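Local coordinates for Afp2 (Serratia entomophila, PDB 6RBN), which probably forms part of the contractile sheath around the tube of the anti-feeding prophage injection system, at residues 29-34 against 92-97; 81-86 against 98-103. One frame throughout, in Å; residues are numbered along the deposited sequence.

Contact 1 (29-34 against 92-97); sequences VPLFAY and DAVAQY
Leu-31 of strand 30-34 faces Val-94 of helix 90-97 across a CA-CA separation of 8.3 Å, the nearest pair of CA atoms across the two segments, and side chains fill the interval. The contact illustrates how sparingly a strand can meet a helix: strand 30-34 does so through one residue, and a single methyl does the touching. Leu-31 points at the helix, and with CG anti to the backbone N (chi1 -175°) it extends far enough for CD1 to rest at 4.0 Å from Ala-93 CB. The same CD1 lies 4.1 Å from Val-94 CG2, so the methyl abuts two consecutive helix residues. The Leu-31 and Val-94 side chains run at about a right angle to each other, with Val-94 CG1 anti to its own backbone N and CG2 the branch that meets the leucine. The interface is small, 83 Å² in all, and wholly apolar; all three residues are buried.

Around this point, Ala-93 also touches Val-85 of strand 82-86, and Val-94 touches Ile-103 of strand 102-105, which carries the helix across strand 30-34 onto both its neighbours. The alternate residues Pro-30 and Phe-32 pack on helix 66-75 instead, giving three-layer alpha/beta/alpha packing with strand 30-34 inside the sheet.

Contact 2 (81-86 against 98-103); sequences KCYLVN and DDITLI
A beta-alpha-beta crossover brings Tyr-83 and Lys-81 against Ile-100 and Asp-99: strand 82-86 leads into helix 90-97, and the loop 98-101 returns the chain to strand 102-105. Positive phi at Asp-98 (68°) turns the chain as it leaves the helix, and the next two residues meet Lys-81, just before strand 82-86, and Tyr-83 within it. The contact buries 155 Å² and divides into an apolar part and a polar one.

In the apolar part, Ile-100 comes up to the edge of the Tyr-83 ring rather than over its face. Its CG1 lies 3.6 Å from Tyr-83 CE2, while CD1, in the plane of the ring, is 3.6 Å from Tyr-83 CD2. The polar part lies at the far end of the same ring. There Asp-99 CB approaches Tyr-83 OH at 4.2 Å, the two side chains crossing at about a right angle with the carboxylate turned 67° from the ring plane.

Lys-81 completes the group. Its CD passes 3.8 Å from Asp-99 OD2, and a bend at chi3 (-70°) directs CE and NZ beyond it. The ammonium NZ remains 4.1 Å from Asp-99 OD2, too far for a salt bridge, though the opposite charges probably still attract. NZ instead gives a weak hydrogen bond to Tyr-83 OH at 3.4 Å, linking the lysine just before the strand to the tyrosine two residues on.

The Tyr-83 ring also meets that of Tyr-97, near the end of helix 90-97. Ile-100 packs on Leu-31 and Val-94, so its side chain lies between the sheet and that helix, while on the outer side Tyr-83 touches Val-48 of strand 46-49.

In the fold
Contacts 1 and 2 have centres 3 Å apart and belong to one mixed sheet and helix 90-97, which packs on it. Their segments alternate along the chain in the order 29-34, 81-86, 92-97, 98-103, so strand 30-34 comes first in sequence yet is inserted between the two strands that the crossover connects. Probable hydrogen bonds stitch it to both sides: Leu-31 N to Leu-102 O at 2.7 Å, and Phe-32 N to Tyr-83 O at 2.8 Å. Contact 1 thus seats the crossover helix on the middle strand, and contact 2 joins the loop after the helix to the start of the crossover. A neighbouring chain of Afp3 packs against this helix and loop, so the region probably takes part in contacts within the sheath.

Contact 1 (29-34 against 92-97)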
# COMPACT_ATOMS: atom_id res chain seq x y z
N VAL C 29 -32.83 31.74 73.04
CA VAL C 29 -33.55 30.67 73.70
C VAL C 29 -33.12 30.66 75.16
O VAL C 29 -32.04 30.18 75.50
CB VAL C 29 -33.29 29.30 73.04
CG1 VAL C 29 -34.02 28.20 73.78
CG2 VAL C 29 -33.71 29.33 71.58
N PRO C 30 -33.94 31.20 76.06
CA PRO C 30 -33.48 31.47 77.42
C PRO C 30 -33.78 30.33 78.39
O PRO C 30 -34.60 29.45 78.14
CB PRO C 30 -34.30 32.71 77.80
CG PRO C 30 -35.57 32.49 77.10
CD PRO C 30 -35.25 31.81 75.80
N LEU C 31 -33.09 30.39 79.52
CA LEU C 31 -33.36 29.55 80.68
C LEU C 31 -33.78 30.47 81.81
O LEU C 31 -32.99 31.32 82.25
CB LEU C 31 -32.13 28.72 81.05
CG LEU C 31 -32.17 27.67 82.17
CD1 LEU C 31 -31.24 26.55 81.84
CD2 LEU C 31 -31.76 28.26 83.49
N PHE C 32 -35.01 30.31 82.28
CA PHE C 32 -35.51 31.10 83.41
C PHE C 32 -35.31 30.30 84.69
O PHE C 32 -35.99 29.29 84.91
CB PHE C 32 -36.98 31.46 83.21
CG PHE C 32 -37.21 32.46 82.12
CD1 PHE C 32 -37.08 33.81 82.38
CD2 PHE C 32 -37.54 32.05 80.85
CE1 PHE C 32 -37.29 34.74 81.38
CE2 PHE C 32 -37.76 32.98 79.85
CZ PHE C 32 -37.62 34.32 80.12
N ALA C 33 -34.39 30.75 85.53
CA ALA C 33 -34.10 30.07 86.78
C ALA C 33 -35.06 30.53 87.86
O ALA C 33 -35.25 31.74 88.05
CB ALA C 33 -32.65 30.33 87.21
N TYR C 34 -35.66 29.58 88.57
CA TYR C 34 -36.49 29.89 89.72
C TYR C 34 -35.86 29.29 90.98
O TYR C 34 -34.99 28.43 90.91
CB TYR C 34 -37.93 29.38 89.54
CG TYR C 34 -38.10 27.89 89.41
CD1 TYR C 34 -38.02 27.26 88.18
CD2 TYR C 34 -38.41 27.11 90.52
CE1 TYR C 34 -38.20 25.90 88.06
CE2 TYR C 34 -38.60 25.75 90.41
CZ TYR C 34 -38.49 25.15 89.18
OH TYR C 34 -38.67 23.79 89.06
N ASP C 92 -26.85 21.63 84.74
CA ASP C 92 -27.10 20.40 84.01
C ASP C 92 -27.92 20.66 82.76
O ASP C 92 -27.67 20.03 81.72
CB ASP C 92 -27.82 19.40 84.91
CG ASP C 92 -26.96 18.91 86.05
OD1 ASP C 92 -25.72 18.87 85.87
OD2 ASP C 92 -27.51 18.58 87.11
N ALA C 93 -28.89 21.57 82.83
CA ALA C 93 -29.81 21.79 81.72
C ALA C 93 -29.12 22.46 80.54
O ALA C 93 -29.51 22.24 79.39
CB ALA C 93 -31.00 22.62 82.18
N VAL C 94 -28.11 23.28 80.80
CA VAL C 94 -27.33 23.88 79.72
C VAL C 94 -26.51 22.81 79.02
O VAL C 94 -26.40 22.79 77.79
CB VAL C 94 -26.46 25.02 80.27
CG1 VAL C 94 -25.53 25.56 79.21
CG2 VAL C 94 -27.34 26.14 80.78
N ALA C 95 -25.96 21.87 79.78
CA ALA C 95 -25.14 20.81 79.22
C ALA C 95 -25.95 19.71 78.54
O ALA C 95 -25.36 18.90 77.81
CB ALA C 95 -24.26 20.20 80.31
N GLN C 96 -27.26 19.65 78.74
CA GLN C 96 -28.08 18.59 78.17
C GLN C 96 -28.92 19.02 76.97
O GLN C 96 -29.10 18.22 76.05
CB GLN C 96 -29.03 18.01 79.22
CG GLN C 96 -28.35 17.19 80.29
CD GLN C 96 -29.33 16.69 81.32
OE1 GLN C 96 -30.51 16.98 81.27
NE2 GLN C 96 -28.82 15.92 82.28
N TYR C 97 -29.44 20.24 76.95
CA TYR C 97 -30.48 20.58 75.99
C TYR C 97 -30.00 21.34 74.77
O TYR C 97 -30.81 21.59 73.87
CB TYR C 97 -31.60 21.36 76.70
CG TYR C 97 -32.44 20.45 77.56
CD1 TYR C 97 -33.48 19.71 77.01
CD2 TYR C 97 -32.17 20.30 78.91
CE1 TYR C 97 -34.24 18.87 77.79
CE2 TYR C 97 -32.93 19.46 79.70
CZ TYR C 97 -33.96 18.75 79.13
OH TYR C 97 -34.72 17.91 79.91

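Contact 2 (81-86 against 98-103)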
# COMPACT_ATOMS: atom_id res chain seq x y z
N LYS C 81 -39.47 29.07 72.37
CA LYS C 81 -39.39 28.08 73.42
C LYS C 81 -38.42 28.54 74.50
O LYS C 81 -37.47 29.28 74.24
CB LYS C 81 -38.97 26.72 72.86
CG LYS C 81 -37.57 26.63 72.31
CD LYS C 81 -37.33 25.26 71.72
CE LYS C 81 -37.27 24.20 72.81
NZ LYS C 81 -36.94 22.86 72.26
N CYS C 82 -38.70 28.13 75.73
CA CYS C 82 -37.95 28.57 76.89
C CYS C 82 -38.09 27.53 77.97
O CYS C 82 -38.99 26.68 77.93
CB CYS C 82 -38.43 29.94 77.37
SG CYS C 82 -40.14 29.91 77.89
N TYR C 83 -37.19 27.58 78.95
CA TYR C 83 -37.03 26.52 79.93
C TYR C 83 -37.18 27.08 81.33
O TYR C 83 -36.55 28.09 81.67
CB TYR C 83 -35.66 25.86 79.78
CG TYR C 83 -35.43 25.11 78.48
CD1 TYR C 83 -36.48 24.60 77.74
CD2 TYR C 83 -34.15 24.95 77.98
CE1 TYR C 83 -36.26 23.93 76.55
CE2 TYR C 83 -33.92 24.28 76.79
CZ TYR C 83 -34.98 23.78 76.09
OH TYR C 83 -34.76 23.11 74.91
N LEU C 84 -38.02 26.45 82.15
CA LEU C 84 -38.01 26.67 83.59
C LEU C 84 -37.17 25.59 84.25
O LEU C 84 -37.56 24.42 84.28
CB LEU C 84 -39.42 26.66 84.18
CG LEU C 84 -40.24 27.93 84.07
CD1 LEU C 84 -41.61 27.70 84.67
CD2 LEU C 84 -39.51 29.05 84.79
N VAL C 85 -36.02 25.99 84.79
CA VAL C 85 -35.13 25.09 85.51
C VAL C 85 -34.93 25.67 86.90
O VAL C 85 -34.69 26.88 87.04
CB VAL C 85 -33.78 24.94 84.77
CG1 VAL C 85 -32.87 23.99 85.51
CG2 VAL C 85 -34.01 24.46 83.35
N ASN C 86 -35.05 24.83 87.93
CA ASN C 86 -34.74 25.30 89.28
C ASN C 86 -33.24 25.52 89.43
O ASN C 86 -32.44 24.92 88.72
CB ASN C 86 -35.27 24.34 90.34
CG ASN C 86 -34.81 22.91 90.15
OD1 ASN C 86 -34.08 22.59 89.22
ND2 ASN C 86 -35.24 22.04 91.05
N ASP C 98 -28.73 21.78 74.73
CA ASP C 98 -27.98 22.12 73.52
C ASP C 98 -28.50 23.37 72.79
O ASP C 98 -27.91 23.83 71.81
CB ASP C 98 -27.99 20.92 72.56
CG ASP C 98 -26.86 20.95 71.54
OD1 ASP C 98 -25.96 21.80 71.64
OD2 ASP C 98 -26.89 20.11 70.62
N ASP C 99 -29.59 23.95 73.27
CA ASP C 99 -30.32 24.98 72.56
C ASP C 99 -30.28 26.31 73.29
O ASP C 99 -30.67 27.33 72.72
CB ASP C 99 -31.78 24.53 72.37
CG ASP C 99 -32.46 25.20 71.21
OD1 ASP C 99 -31.80 25.98 70.49
OD2 ASP C 99 -33.66 24.94 71.01
N ILE C 100 -29.78 26.33 74.52
CA ILE C 100 -29.88 27.48 75.40
C ILE C 100 -28.82 28.50 75.03
O ILE C 100 -27.64 28.17 74.89
CB ILE C 100 -29.74 27.03 76.86
CG1 ILE C 100 -30.82 26.02 77.18
CG2 ILE C 100 -29.83 28.21 77.80
CD1 ILE C 100 -30.58 25.27 78.44
N THR C 101 -29.24 29.75 74.85
CA THR C 101 -28.34 30.86 74.61
C THR C 101 -28.31 31.87 75.75
O THR C 101 -27.31 32.57 75.92
CB THR C 101 -28.72 31.58 73.31
OG1 THR C 101 -30.05 32.10 73.43
CG2 THR C 101 -28.67 30.62 72.15
N LEU C 102 -29.39 31.96 76.52
CA LEU C 102 -29.50 32.92 77.62
C LEU C 102 -29.78 32.19 78.92
O LEU C 102 -30.55 31.23 78.96
CB LEU C 102 -30.61 33.93 77.35
CG LEU C 102 -30.40 34.95 76.25
CD1 LEU C 102 -31.69 35.68 75.97
CD2 LEU C 102 -29.33 35.93 76.68
N ILE C 103 -29.15 32.66 80.00
CA ILE C 103 -29.50 32.25 81.35
C ILE C 103 -30.08 33.47 82.05
O ILE C 103 -29.36 34.43 82.34
CB ILE C 103 -28.30 31.67 82.12
CG1 ILE C 103 -27.84 30.38 81.47
CG2 ILE C 103 -28.67 31.43 83.57
CD1 ILE C 103 -26.57 29.84 82.06